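Local coordinates for protein putative aminooxidase (Propionibacterium acnes, PDB 2BA9) that isomerises polyunsaturated fatty acids, producing conjugated linoleic acid from linoleic acid, and binds FAD in a fold of the flavin-containing amine oxidoreductase family, at residues G169-Y180 with Y370-Y379. Residues are numbered along the deposited sequence; the frame is centred on the assembly and turned at random.
With FAD (flavin-adenine dinucleotide), chain D.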
ATOM      1  N   GLY A 169      -5.180  -2.175   6.655  1.00 25.89           N
ATOM      2  CA  GLY A 169      -4.255  -3.282   6.706  1.00 25.71           C
ATOM      3  C   GLY A 169      -2.832  -2.893   6.992  1.00 25.27           C
ATOM      4  O   GLY A 169      -1.932  -3.731   6.945  1.00 25.16           O
ATOM      5  N   TYR A 170      -2.644  -1.632   7.340  1.00 25.33           N
ATOM      6  CA  TYR A 170      -1.318  -1.085   7.564  1.00 25.95           C
ATOM      7  C   TYR A 170      -0.773  -1.368   8.959  1.00 25.80           C
ATOM      8  O   TYR A 170       0.368  -1.033   9.255  1.00 27.18           O
ATOM      9  CB  TYR A 170      -1.333   0.418   7.283  1.00 26.18           C
ATOM     10  CG  TYR A 170      -1.626   0.753   5.834  1.00 26.53           C
ATOM     11  CD1 TYR A 170      -0.764   0.317   4.818  1.00 27.39           C
ATOM     12  CD2 TYR A 170      -2.743   1.508   5.474  1.00 28.04           C
ATOM     13  CE1 TYR A 170      -1.006   0.616   3.481  1.00 27.14           C
ATOM     14  CE2 TYR A 170      -3.002   1.827   4.123  1.00 28.02           C
ATOM     15  CZ  TYR A 170      -2.123   1.366   3.129  1.00 28.06           C
ATOM     16  OH  TYR A 170      -2.337   1.655   1.791  1.00 25.31           O
ATOM     17  N   GLY A 171      -1.563  -1.988   9.819  1.00 25.61           N
ATOM     18  CA  GLY A 171      -1.057  -2.390  11.123  1.00 25.45           C
ATOM     19  C   GLY A 171      -1.423  -1.418  12.211  1.00 25.33           C
ATOM     20  O   GLY A 171      -2.304  -0.592  12.034  1.00 25.55           O
ATOM     21  N   HIS A 172      -0.727  -1.520  13.335  1.00 25.33           N
ATOM     22  CA  HIS A 172      -1.200  -0.937  14.574  1.00 25.73           C
ATOM     23  C   HIS A 172      -0.262   0.140  15.116  1.00 25.33           C
ATOM     24  O   HIS A 172       0.950   0.003  15.059  1.00 24.98           O
ATOM     25  CB  HIS A 172      -1.457  -2.047  15.601  1.00 25.82           C
ATOM     26  CG  HIS A 172      -2.552  -2.985  15.191  1.00 27.52           C
ATOM     27  ND1 HIS A 172      -2.390  -3.931  14.206  1.00 28.06           N
ATOM     28  CD2 HIS A 172      -3.830  -3.099  15.615  1.00 29.72           C
ATOM     29  CE1 HIS A 172      -3.519  -4.601  14.052  1.00 30.65           C
ATOM     30  NE2 HIS A 172      -4.412  -4.114  14.895  1.00 29.70           N
ATOM     31  N   PHE A 173      -0.868   1.205  15.640  1.00 25.14           N
ATOM     32  CA  PHE A 173      -0.157   2.393  16.107  1.00 25.05           C
ATOM     33  C   PHE A 173       0.741   2.158  17.330  1.00 25.47           C
ATOM     34  O   PHE A 173       1.622   2.978  17.625  1.00 25.54           O
ATOM     35  CB  PHE A 173      -1.161   3.508  16.433  1.00 24.59           C
ATOM     36  CG  PHE A 173      -1.870   4.101  15.228  1.00 23.94           C
ATOM     37  CD1 PHE A 173      -3.078   4.776  15.403  1.00 24.51           C
ATOM     38  CD2 PHE A 173      -1.342   4.021  13.929  1.00 22.82           C
ATOM     39  CE1 PHE A 173      -3.755   5.342  14.318  1.00 23.70           C
ATOM     40  CE2 PHE A 173      -2.021   4.600  12.841  1.00 22.93           C
ATOM     41  CZ  PHE A 173      -3.221   5.252  13.035  1.00 22.50           C
ATOM     42  N   ASP A 174       0.517   1.062  18.047  1.00 25.80           N
ATOM     43  CA  ASP A 174       1.388   0.692  19.164  1.00 26.47           C
ATOM     44  C   ASP A 174       2.833   0.359  18.711  1.00 26.47           C
ATOM     45  O   ASP A 174       3.755   0.386  19.521  1.00 26.68           O
ATOM     46  CB  ASP A 174       0.785  -0.483  19.951  1.00 26.52           C
ATOM     47  CG  ASP A 174       0.702  -1.768  19.120  1.00 27.60           C
ATOM     48  OD1 ASP A 174      -0.366  -2.003  18.510  1.00 27.76           O
ATOM     49  OD2 ASP A 174       1.695  -2.533  19.081  1.00 28.98           O
ATOM     50  N   ASN A 175       3.012   0.041  17.424  1.00 26.35           N
ATOM     51  CA  ASN A 175       4.321  -0.318  16.893  1.00 26.25           C
ATOM     52  C   ASN A 175       4.729   0.318  15.546  1.00 26.20           C
ATOM     53  O   ASN A 175       5.902   0.578  15.335  1.00 26.51           O
ATOM     54  CB  ASN A 175       4.428  -1.839  16.802  1.00 26.25           C
ATOM     55  CG  ASN A 175       3.444  -2.433  15.828  1.00 25.51           C
ATOM     56  OD1 ASN A 175       3.774  -2.640  14.676  1.00 27.87           O
ATOM     57  ND2 ASN A 175       2.233  -2.706  16.283  1.00 26.97           N
ATOM     58  N   VAL A 176       3.796   0.575  14.636  1.00 26.18           N
ATOM     59  CA  VAL A 176       4.167   1.121  13.309  1.00 25.94           C
ATOM     60  C   VAL A 176       4.668   2.557  13.440  1.00 25.95           C
ATOM     61  O   VAL A 176       3.955   3.406  13.980  1.00 26.20           O
ATOM     62  CB  VAL A 176       2.998   1.102  12.325  1.00 25.53           C
ATOM     63  CG1 VAL A 176       3.309   1.968  11.090  1.00 26.67           C
ATOM     64  CG2 VAL A 176       2.658  -0.310  11.920  1.00 26.74           C
ATOM     65  N   PRO A 177       5.895   2.839  12.961  1.00 26.17           N
ATOM     66  CA  PRO A 177       6.472   4.180  13.112  1.00 26.24           C
ATOM     67  C   PRO A 177       5.678   5.342  12.493  1.00 26.34           C
ATOM     68  O   PRO A 177       5.124   5.202  11.386  1.00 25.80           O
ATOM     69  CB  PRO A 177       7.838   4.051  12.414  1.00 26.27           C
ATOM     70  CG  PRO A 177       8.161   2.594  12.467  1.00 26.42           C
ATOM     71  CD  PRO A 177       6.850   1.907  12.316  1.00 26.37           C
ATOM     72  N   ALA A 178       5.691   6.489  13.189  1.00 26.57           N
ATOM     73  CA  ALA A 178       4.939   7.692  12.782  1.00 26.73           C
ATOM     74  C   ALA A 178       5.178   8.119  11.326  1.00 26.25           C
ATOM     75  O   ALA A 178       4.243   8.551  10.642  1.00 26.90           O
ATOM     76  CB  ALA A 178       5.246   8.859  13.727  1.00 26.90           C
ATOM     77  N   ALA A 179       6.416   7.982  10.864  1.00 26.03           N
ATOM     78  CA  ALA A 179       6.822   8.394   9.501  1.00 25.92           C
ATOM     79  C   ALA A 179       6.003   7.744   8.380  1.00 25.82           C
ATOM     80  O   ALA A 179       5.728   8.363   7.349  1.00 26.30           O
ATOM     81  CB  ALA A 179       8.277   8.080   9.288  1.00 25.77           C
ATOM     82  N   TYR A 180       5.648   6.485   8.556  1.00 25.20           N
ATOM     83  CA  TYR A 180       4.798   5.818   7.578  1.00 25.47           C
ATOM     84  C   TYR A 180       3.397   6.423   7.612  1.00 25.08           C
ATOM     85  O   TYR A 180       2.844   6.767   6.570  1.00 26.02           O
ATOM     86  CB  TYR A 180       4.748   4.308   7.841  1.00 25.21           C
ATOM     87  CG  TYR A 180       6.085   3.630   7.685  1.00 24.31           C
ATOM     88  CD1 TYR A 180       6.703   3.542   6.437  1.00 23.83           C
ATOM     89  CD2 TYR A 180       6.732   3.074   8.781  1.00 25.39           C
ATOM     90  CE1 TYR A 180       7.933   2.922   6.283  1.00 24.06           C
ATOM     91  CE2 TYR A 180       7.963   2.438   8.641  1.00 25.43           C
ATOM     92  CZ  TYR A 180       8.569   2.369   7.392  1.00 25.80           C
ATOM     93  OH  TYR A 180       9.802   1.733   7.263  1.00 25.36           O
ATOM     94  N   TYR A 370       1.842  -7.357   2.181  1.00 25.07           N
ATOM     95  CA  TYR A 370       1.311  -6.033   2.381  1.00 24.92           C
ATOM     96  C   TYR A 370       2.238  -5.224   3.259  1.00 25.00           C
ATOM     97  O   TYR A 370       2.897  -5.757   4.159  1.00 24.45           O
ATOM     98  CB  TYR A 370      -0.067  -6.133   3.036  1.00 24.85           C
ATOM     99  CG  TYR A 370      -0.937  -4.913   2.822  1.00 24.21           C
ATOM    100  CD1 TYR A 370      -1.441  -4.616   1.566  1.00 23.16           C
ATOM    101  CD2 TYR A 370      -1.259  -4.067   3.874  1.00 24.42           C
ATOM    102  CE1 TYR A 370      -2.234  -3.499   1.356  1.00 24.49           C
ATOM    103  CE2 TYR A 370      -2.061  -2.943   3.674  1.00 25.01           C
ATOM    104  CZ  TYR A 370      -2.546  -2.671   2.404  1.00 23.09           C
ATOM    105  OH  TYR A 370      -3.331  -1.586   2.183  1.00 23.60           O
ATOM    106  N   PHE A 371       2.267  -3.931   2.969  1.00 24.99           N
ATOM    107  CA  PHE A 371       2.980  -2.931   3.746  1.00 24.67           C
ATOM    108  C   PHE A 371       4.341  -3.366   4.271  1.00 24.86           C
ATOM    109  O   PHE A 371       4.517  -3.493   5.481  1.00 24.29           O
ATOM    110  CB  PHE A 371       2.092  -2.429   4.903  1.00 24.83           C
ATOM    111  CG  PHE A 371       2.703  -1.284   5.691  1.00 24.32           C
ATOM    112  CD1 PHE A 371       3.418  -0.265   5.051  1.00 24.76           C
ATOM    113  CD2 PHE A 371       2.570  -1.230   7.065  1.00 25.45           C
ATOM    114  CE1 PHE A 371       3.962   0.802   5.764  1.00 24.54           C
ATOM    115  CE2 PHE A 371       3.138  -0.177   7.800  1.00 24.78           C
ATOM    116  CZ  PHE A 371       3.829   0.846   7.140  1.00 25.37           C
ATOM    117  N   PRO A 372       5.318  -3.578   3.366  1.00 24.97           N
ATOM    118  CA  PRO A 372       6.657  -3.802   3.893  1.00 25.30           C
ATOM    119  C   PRO A 372       7.141  -2.550   4.599  1.00 25.26           C
ATOM    120  O   PRO A 372       6.957  -1.434   4.104  1.00 25.01           O
ATOM    121  CB  PRO A 372       7.504  -4.066   2.638  1.00 25.18           C
ATOM    122  CG  PRO A 372       6.729  -3.396   1.515  1.00 24.95           C
ATOM    123  CD  PRO A 372       5.288  -3.615   1.892  1.00 25.02           C
ATOM    124  N   HIS A 373       7.753  -2.738   5.754  1.00 25.54           N
ATOM    125  CA  HIS A 373       8.287  -1.634   6.524  1.00 25.51           C
ATOM    126  C   HIS A 373       9.327  -2.165   7.515  1.00 25.79           C
ATOM    127  O   HIS A 373       9.572  -3.374   7.579  1.00 25.61           O
ATOM    128  CB  HIS A 373       7.159  -0.892   7.240  1.00 25.18           C
ATOM    129  CG  HIS A 373       6.422  -1.712   8.245  1.00 24.88           C
ATOM    130  ND1 HIS A 373       5.479  -2.659   7.891  1.00 25.43           N
ATOM    131  CD2 HIS A 373       6.445  -1.693   9.596  1.00 23.48           C
ATOM    132  CE1 HIS A 373       4.971  -3.201   8.983  1.00 24.01           C
ATOM    133  NE2 HIS A 373       5.540  -2.636  10.031  1.00 23.65           N
ATOM    134  N   VAL A 374       9.925  -1.256   8.278  1.00 26.16           N
ATOM    135  CA  VAL A 374      10.855  -1.644   9.351  1.00 26.64           C
ATOM    136  C   VAL A 374      10.355  -1.118  10.703  1.00 26.82           C
ATOM    137  O   VAL A 374       9.450  -0.271  10.769  1.00 27.26           O
ATOM    138  CB  VAL A 374      12.322  -1.229   9.069  1.00 26.27           C
ATOM    139  CG1 VAL A 374      12.852  -1.961   7.822  1.00 25.72           C
ATOM    140  CG2 VAL A 374      12.469   0.300   8.929  1.00 26.69           C
ATOM    141  N   SER A 375      10.927  -1.672  11.768  1.00 26.80           N
ATOM    142  CA  SER A 375      10.514  -1.372  13.119  1.00 26.80           C
ATOM    143  C   SER A 375      11.002   0.013  13.502  1.00 26.89           C
ATOM    144  O   SER A 375      11.927   0.566  12.878  1.00 26.47           O
ATOM    145  CB  SER A 375      11.085  -2.412  14.095  1.00 26.69           C
ATOM    146  OG  SER A 375      12.510  -2.401  14.062  1.00 26.87           O
ATOM    147  N   SER A 376      10.384   0.574  14.536  1.00 26.59           N
ATOM    148  CA  SER A 376      10.824   1.860  15.058  1.00 26.33           C
ATOM    149  C   SER A 376      12.330   1.862  15.383  1.00 26.30           C
ATOM    150  O   SER A 376      13.054   2.783  14.996  1.00 25.60           O
ATOM    151  CB  SER A 376      10.004   2.240  16.290  1.00 26.73           C
ATOM    152  OG  SER A 376      10.399   3.514  16.776  1.00 26.27           O
ATOM    153  N   GLU A 377      12.794   0.814  16.061  1.00 26.04           N
ATOM    154  CA  GLU A 377      14.223   0.656  16.387  1.00 26.48           C
ATOM    155  C   GLU A 377      15.134   0.646  15.145  1.00 25.98           C
ATOM    156  O   GLU A 377      16.158   1.336  15.085  1.00 25.72           O
ATOM    157  CB  GLU A 377      14.432  -0.656  17.152  1.00 26.69           C
ATOM    158  CG  GLU A 377      15.892  -0.979  17.435  1.00 29.17           C
ATOM    159  CD  GLU A 377      16.072  -2.301  18.150  1.00 31.89           C
ATOM    160  OE1 GLU A 377      16.661  -2.281  19.253  1.00 32.95           O
ATOM    161  OE2 GLU A 377      15.618  -3.345  17.609  1.00 32.36           O
ATOM    162  N   ASP A 378      14.759  -0.176  14.171  1.00 25.92           N
ATOM    163  CA  ASP A 378      15.498  -0.282  12.925  1.00 25.58           C
ATOM    164  C   ASP A 378      15.418   1.054  12.161  1.00 25.05           C
ATOM    165  O   ASP A 378      16.407   1.522  11.627  1.00 25.46           O
ATOM    166  CB  ASP A 378      14.991  -1.480  12.102  1.00 24.97           C
ATOM    167  CG  ASP A 378      15.395  -2.832  12.706  1.00 25.59           C
ATOM    168  OD1 ASP A 378      16.312  -2.883  13.563  1.00 26.02           O
ATOM    169  OD2 ASP A 378      14.806  -3.866  12.316  1.00 25.57           O
ATOM    170  N   TYR A 379      14.260   1.692  12.161  1.00 25.32           N
ATOM    171  CA  TYR A 379      14.130   3.021  11.552  1.00 25.54           C
ATOM    172  C   TYR A 379      15.114   4.011  12.222  1.00 26.25           C
ATOM    173  O   TYR A 379      15.864   4.709  11.533  1.00 25.85           O
ATOM    174  CB  TYR A 379      12.665   3.510  11.606  1.00 25.04           C
ATOM    175  CG  TYR A 379      12.329   4.609  10.604  1.00 24.57           C
ATOM    176  CD1 TYR A 379      11.421   4.381   9.556  1.00 24.06           C
ATOM    177  CD2 TYR A 379      12.914   5.874  10.700  1.00 22.74           C
ATOM    178  CE1 TYR A 379      11.114   5.398   8.630  1.00 23.34           C
ATOM    179  CE2 TYR A 379      12.621   6.878   9.788  1.00 23.39           C
ATOM    180  CZ  TYR A 379      11.736   6.649   8.763  1.00 23.69           C
ATOM    181  OH  TYR A 379      11.492   7.683   7.886  1.00 24.48           O
TER
HETATM  182  PA  FAD D 500       2.609  -4.455  -5.875  1.00 19.59           P
HETATM  183  O1A FAD D 500       1.304  -3.752  -6.111  1.00 19.96           O
HETATM  184  O2A FAD D 500       2.608  -5.564  -4.843  1.00 19.83           O
HETATM  185  O5B FAD D 500       3.084  -5.122  -7.251  1.00 20.92           O
HETATM  186  C5B FAD D 500       4.325  -5.787  -7.256  1.00 23.05           C
HETATM  187  C4B FAD D 500       4.499  -6.550  -8.552  1.00 23.62           C
HETATM  188  O4B FAD D 500       5.767  -7.176  -8.546  1.00 24.57           O
HETATM  189  C3B FAD D 500       3.424  -7.624  -8.734  1.00 23.93           C
HETATM  190  O3B FAD D 500       2.798  -7.469  -9.987  1.00 23.63           O
HETATM  191  C2B FAD D 500       4.189  -8.919  -8.600  1.00 24.35           C
HETATM  192  O2B FAD D 500       3.579 -10.004  -9.300  1.00 24.46           O
HETATM  193  C1B FAD D 500       5.602  -8.488  -9.033  1.00 24.38           C
HETATM  194  N9A FAD D 500       6.609  -9.421  -8.498  1.00 23.97           N
HETATM  195  C8A FAD D 500       6.786  -9.804  -7.185  1.00 24.64           C
HETATM  196  N7A FAD D 500       7.810 -10.702  -7.125  1.00 23.58           N
HETATM  197  C5A FAD D 500       8.288 -10.893  -8.386  1.00 24.46           C
HETATM  198  C6A FAD D 500       9.309 -11.705  -8.920  1.00 23.92           C
HETATM  199  N6A FAD D 500      10.279 -12.195  -8.082  1.00 23.78           N
HETATM  200  N1A FAD D 500       9.567 -11.643 -10.285  1.00 24.67           N
HETATM  201  C2A FAD D 500       8.801 -10.851 -11.129  1.00 25.15           C
HETATM  202  N3A FAD D 500       7.795 -10.060 -10.591  1.00 24.60           N
HETATM  203  C4A FAD D 500       7.528 -10.093  -9.255  1.00 24.25           C
HETATM  204  N1  FAD D 500      -3.358   1.805  -2.150  1.00 25.89           N
HETATM  205  C2  FAD D 500      -3.865   3.089  -2.169  1.00 28.77           C
HETATM  206  O2  FAD D 500      -3.208   4.001  -2.670  1.00 25.85           O
HETATM  207  N3  FAD D 500      -5.095   3.349  -1.598  1.00 29.83           N
HETATM  208  C4  FAD D 500      -5.831   2.325  -1.038  1.00 29.28           C
HETATM  209  O4  FAD D 500      -6.942   2.590  -0.550  1.00 30.85           O
HETATM  210  C4X FAD D 500      -5.326   1.021  -1.031  1.00 27.21           C
HETATM  211  N5  FAD D 500      -6.025  -0.027  -0.458  1.00 24.38           N
HETATM  212  C5X FAD D 500      -5.611  -1.338  -0.591  1.00 24.27           C
HETATM  213  C6  FAD D 500      -6.407  -2.384  -0.129  1.00 23.47           C
HETATM  214  C7  FAD D 500      -5.992  -3.702  -0.305  1.00 23.93           C
HETATM  215  C7M FAD D 500      -6.884  -4.805   0.190  1.00 23.84           C
HETATM  216  C8  FAD D 500      -4.778  -3.971  -0.931  1.00 23.67           C
HETATM  217  C8M FAD D 500      -4.286  -5.371  -1.141  1.00 22.83           C
HETATM  218  C9  FAD D 500      -3.987  -2.919  -1.383  1.00 23.66           C
HETATM  219  C9A FAD D 500      -4.386  -1.592  -1.212  1.00 24.16           C
HETATM  220  N10 FAD D 500      -3.593  -0.512  -1.642  1.00 23.80           N
HETATM  221  C10 FAD D 500      -4.087   0.772  -1.614  1.00 25.30           C
HETATM  222  C1' FAD D 500      -2.118  -0.663  -1.811  1.00 20.63           C
HETATM  223  C2' FAD D 500      -1.710  -0.679  -3.279  1.00 19.91           C
HETATM  224  O2' FAD D 500      -2.511  -1.571  -4.046  1.00 21.29           O
HETATM  225  C3' FAD D 500      -0.241  -1.069  -3.339  1.00 20.46           C
HETATM  226  O3' FAD D 500       0.504  -0.241  -2.443  1.00 20.43           O
HETATM  227  C4' FAD D 500       0.293  -0.962  -4.758  1.00 20.53           C
HETATM  228  O4' FAD D 500      -0.253  -1.975  -5.593  1.00 24.59           O
HETATM  229  C5' FAD D 500       1.813  -1.033  -4.706  1.00 21.46           C
HETATM  230  O5' FAD D 500       2.328  -1.245  -5.991  1.00 20.30           O
HETATM  231  P   FAD D 500       3.795  -1.908  -6.175  1.00 20.53           P
HETATM  232  O1P FAD D 500       4.110  -2.094  -7.647  1.00 20.58           O
HETATM  233  O2P FAD D 500       4.782  -1.030  -5.487  1.00 23.73           O
HETATM  234  O3P FAD D 500       3.723  -3.362  -5.497  1.00 21.28           O
HETATM  235  O   HOH W   1       8.156  -0.897  15.858  1.00 15.74           O
HETATM  236  O   HOH W   2       5.374  -3.259  12.686  1.00 33.07           O
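Y170, Y180, Y370, F371, H373 and Y379 form an aromatic cluster that begins beside the flavin, in an amine oxidoreductase fold, and packs strand 359-373 and helix 376-380 against helices 166-170 and 178-184. Four edge-to-face pairs run through it. Y170 turns its edge to the face of F371, planes at 88°; F371 turns its own edge to Y180, CZ lying 3.6 Å from Y180 CG; H373 does the same to Y180 and adds a CH-pi contact, CB 3.9 Å from the ring centroid; Y379 turns its edge to Y180 in an offset pair. Chi1 near trans (-174°) carries the F371 ring between Y170 and Y180. The Y170 and Y370 rings, roughly parallel, scarcely overlap, and Y370 CE1 comes 3.3 Å from C9 of FAD. Y170 OH bonds to the carbonyl of G406 and Y370 OH to that of F168. Apolar packing continues at V176 CG1 on the edge of F371 and at A179 CB against Y379. V374 N donates to Y180 OH (3.2 Å, 162° at the hydrogen), which also bonds Y384 OH. One water joins N175 O to S376 N. H373 ND1 donates in its ring plane to F371 O, fixing the imidazole's rotation, while a second water, 2.7 Å from H373 NE2, bridges to N175 OD1.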